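Local coordinates for extracellular solute-binding protein, family 1 (Trichodesmium erythraeum IMS101, PDB 6G7N) that binds ferric iron and probably serves as the solute-binding component of an ABC transporter for iron uptake, at residues F169-E174 with T178-A183. Sequence-based numbering, arbitrary orientation.
Sequences FARPPE and TAQIKA
Gln180 reaches the loop carbonyl of Glu174 with CG beside the backbone N (chi1 -47°) and the chain bent at chi2, while Arg171, its CG between backbone N and carbonyl carbon, runs extended to NE and brings NH2 to the same oxygen, roughly at right angles to the amide's approach. Gln180 NE2 donates to Glu174 O over 2.8 Å from above the carbonyl plane, although the oxygen lies nearly in the amide plane. Arg171 NH2 adds a weak bond to Glu174 O at 3.0 Å, giving one carbonyl two donors. Glutamine suits this place because its other end is an acceptor: OE1 accepts from a water 2.8 Å away, which in turn accepts from Arg171 NE at 2.9 Å and from Glu174 N at 3.1 Å. In the solute-binding protein fold, this ties the loop after helix 140-167 to the first turns of helix 177-186, about 12 Å from the ferric ion measured from the Gln180 side chain. Gln180 NE2 also donates to Asn176 O, just before the helix. Arginine fits because its long chain carries several N-H groups, serving water and carbonyl together, with its plane turned 74° from the amide. Small Ala183 probably lets the helix come close: its CB lies over one guanidinium face, toward the rim. Glu174 OE1 lies over the opposite face, likewise off-centre, 3.6 Å from Arg171 NH1, attracted by charge without an N-H directed at it.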
ATOM      1  N   PHE A 169     -13.264  -7.661  17.593  1.00 12.11           N
ATOM      2  CA  PHE A 169     -13.536  -6.278  17.223  1.00 12.70           C
ATOM      3  C   PHE A 169     -14.230  -5.534  18.363  1.00 14.10           C
ATOM      4  O   PHE A 169     -15.213  -6.027  18.950  1.00 14.57           O
ATOM      5  CB  PHE A 169     -14.435  -6.196  15.999  1.00 13.60           C
ATOM      6  CG  PHE A 169     -13.812  -6.612  14.690  1.00 13.15           C
ATOM      7  CD1 PHE A 169     -12.468  -6.940  14.545  1.00 12.90           C
ATOM      8  CD2 PHE A 169     -14.624  -6.668  13.566  1.00 14.86           C
ATOM      9  CE1 PHE A 169     -11.953  -7.292  13.315  1.00 14.39           C
ATOM     10  CE2 PHE A 169     -14.121  -7.006  12.331  1.00 15.54           C
ATOM     11  CZ  PHE A 169     -12.775  -7.305  12.210  1.00 14.96           C
ATOM     12  N   ALA A 170     -13.732  -4.338  18.678  1.00 14.43           N
ATOM     13  CA  ALA A 170     -14.336  -3.486  19.710  1.00 14.78           C
ATOM     14  C   ALA A 170     -15.653  -2.868  19.255  1.00 15.26           C
ATOM     15  O   ALA A 170     -16.512  -2.554  20.081  1.00 17.96           O
ATOM     16  CB  ALA A 170     -13.363  -2.395  20.084  1.00 17.27           C
ATOM     17  N   ARG A 171     -15.790  -2.640  17.959  1.00 15.74           N
ATOM     18  CA  ARG A 171     -16.962  -2.036  17.362  1.00 16.22           C
ATOM     19  C   ARG A 171     -17.050  -2.544  15.923  1.00 15.07           C
ATOM     20  O   ARG A 171     -16.037  -3.006  15.379  1.00 14.71           O
ATOM     21  CB  ARG A 171     -16.866  -0.490  17.380  1.00 16.37           C
ATOM     22  CG  ARG A 171     -15.795   0.087  16.456  1.00 15.41           C
ATOM     23  CD  ARG A 171     -15.739   1.588  16.522  1.00 16.68           C
ATOM     24  NE  ARG A 171     -14.922   2.121  15.459  1.00 18.88           N
ATOM     25  CZ  ARG A 171     -14.689   3.422  15.279  1.00 19.73           C
ATOM     26  NH1 ARG A 171     -15.195   4.320  16.115  1.00 22.58           N
ATOM     27  NH2 ARG A 171     -13.967   3.830  14.248  1.00 23.63           N
ATOM     28  N   PRO A 172     -18.213  -2.412  15.282  1.00 15.34           N
ATOM     29  CA  PRO A 172     -18.267  -2.784  13.864  1.00 15.28           C
ATOM     30  C   PRO A 172     -17.326  -1.887  13.067  1.00 14.08           C
ATOM     31  O   PRO A 172     -17.176  -0.702  13.364  1.00 14.94           O
ATOM     32  CB  PRO A 172     -19.736  -2.511  13.501  1.00 17.61           C
ATOM     33  CG  PRO A 172     -20.463  -2.600  14.788  1.00 19.71           C
ATOM     34  CD  PRO A 172     -19.534  -2.028  15.809  1.00 17.65           C
ATOM     35  N   PRO A 173     -16.654  -2.435  12.057  1.00 14.20           N
ATOM     36  CA  PRO A 173     -15.785  -1.612  11.210  1.00 14.00           C
ATOM     37  C   PRO A 173     -16.461  -0.307  10.781  1.00 14.69           C
ATOM     38  O   PRO A 173     -17.561  -0.333  10.226  1.00 16.11           O
ATOM     39  CB  PRO A 173     -15.525  -2.529  10.030  1.00 15.64           C
ATOM     40  CG  PRO A 173     -15.496  -3.900  10.650  1.00 15.82           C
ATOM     41  CD  PRO A 173     -16.593  -3.868  11.699  1.00 15.24           C
ATOM     42  N   GLU A 174     -15.771   0.800  11.024  1.00 15.01           N
ATOM     43  CA  GLU A 174     -16.323   2.135  10.802  1.00 16.50           C
ATOM     44  C   GLU A 174     -15.167   3.066  10.487  1.00 16.24           C
ATOM     45  O   GLU A 174     -14.238   3.174  11.283  1.00 16.63           O
ATOM     46  CB  GLU A 174     -17.083   2.619  12.064  1.00 18.82           C
ATOM     47  CG  GLU A 174     -17.553   4.074  12.055  1.00 21.40           C
ATOM     48  CD  GLU A 174     -18.186   4.554  13.359  1.00 25.40           C
ATOM     49  OE1 GLU A 174     -18.287   3.780  14.359  1.00 28.53           O
ATOM     50  OE2 GLU A 174     -18.584   5.734  13.382  1.00 32.79           O
ATOM     51  N   THR A 178      -7.183   6.275   9.163  1.00 12.17           N
ATOM     52  CA  THR A 178      -6.960   7.363  10.121  1.00 13.09           C
ATOM     53  C   THR A 178      -7.979   7.317  11.267  1.00 12.47           C
ATOM     54  O   THR A 178      -7.645   7.571  12.430  1.00 13.90           O
ATOM     55  CB  THR A 178      -6.999   8.706   9.371  1.00 14.79           C
ATOM     56  OG1 THR A 178      -5.944   8.712   8.408  1.00 16.13           O
ATOM     57  CG2 THR A 178      -6.915   9.888  10.307  1.00 17.70           C
ATOM     58  N   ALA A 179      -9.214   6.967  10.938  1.00 13.06           N
ATOM     59  CA  ALA A 179     -10.250   6.819  11.961  1.00 13.12           C
ATOM     60  C   ALA A 179      -9.892   5.720  12.951  1.00 12.56           C
ATOM     61  O   ALA A 179     -10.207   5.843  14.140  1.00 13.42           O
ATOM     62  CB  ALA A 179     -11.605   6.563  11.335  1.00 13.95           C
ATOM     63  N   GLN A 180      -9.217   4.658  12.490  1.00 12.26           N
ATOM     64  CA  GLN A 180      -8.825   3.598  13.431  1.00 12.34           C
ATOM     65  C   GLN A 180      -7.748   4.119  14.387  1.00 12.24           C
ATOM     66  O   GLN A 180      -7.776   3.833  15.577  1.00 12.79           O
ATOM     67  CB  GLN A 180      -8.356   2.340  12.703  1.00 12.20           C
ATOM     68  CG  GLN A 180      -9.251   1.867  11.580  1.00 12.46           C
ATOM     69  CD  GLN A 180     -10.711   1.807  11.908  1.00 13.29           C
ATOM     70  OE1 GLN A 180     -11.111   1.269  12.941  1.00 15.08           O
ATOM     71  NE2 GLN A 180     -11.526   2.377  11.023  1.00 13.80           N
ATOM     72  N   ILE A 181      -6.791   4.878  13.850  1.00 12.18           N
ATOM     73  CA  ILE A 181      -5.753   5.459  14.685  1.00 12.02           C
ATOM     74  C   ILE A 181      -6.377   6.377  15.750  1.00 12.89           C
ATOM     75  O   ILE A 181      -5.993   6.322  16.936  1.00 14.07           O
ATOM     76  CB  ILE A 181      -4.712   6.214  13.825  1.00 12.31           C
ATOM     77  CG1 ILE A 181      -3.994   5.233  12.878  1.00 12.26           C
ATOM     78  CG2 ILE A 181      -3.721   6.957  14.703  1.00 12.97           C
ATOM     79  CD1 ILE A 181      -3.116   5.903  11.846  1.00 14.02           C
ATOM     80  N   LYS A 182      -7.325   7.218  15.330  1.00 12.99           N
ATOM     81  CA  LYS A 182      -7.974   8.107  16.280  1.00 13.63           C
ATOM     82  C   LYS A 182      -8.750   7.303  17.351  1.00 14.23           C
ATOM     83  O   LYS A 182      -8.785   7.698  18.523  1.00 15.70           O
ATOM     84  CB  LYS A 182      -8.874   9.088  15.558  1.00 14.68           C
ATOM     85  CG  LYS A 182      -8.094  10.112  14.740  1.00 15.61           C
ATOM     86  CD  LYS A 182      -8.990  11.062  13.958  1.00 20.13           C
ATOM     87  CE  LYS A 182      -8.261  12.093  13.110  1.00 23.80           C
ATOM     88  NZ  LYS A 182      -9.236  12.894  12.293  1.00 30.59           N
ATOM     89  N   ALA A 183      -9.376   6.188  16.969  1.00 14.15           N
ATOM     90  CA  ALA A 183     -10.122   5.346  17.898  1.00 15.41           C
ATOM     91  C   ALA A 183      -9.180   4.686  18.900  1.00 14.66           C
ATOM     92  O   ALA A 183      -9.521   4.544  20.080  1.00 16.35           O
ATOM     93  CB  ALA A 183     -10.954   4.318  17.140  1.00 15.44           C
TER
HETATM   94  O   HOH W   1     -13.770   0.563  13.321  1.00 15.96           O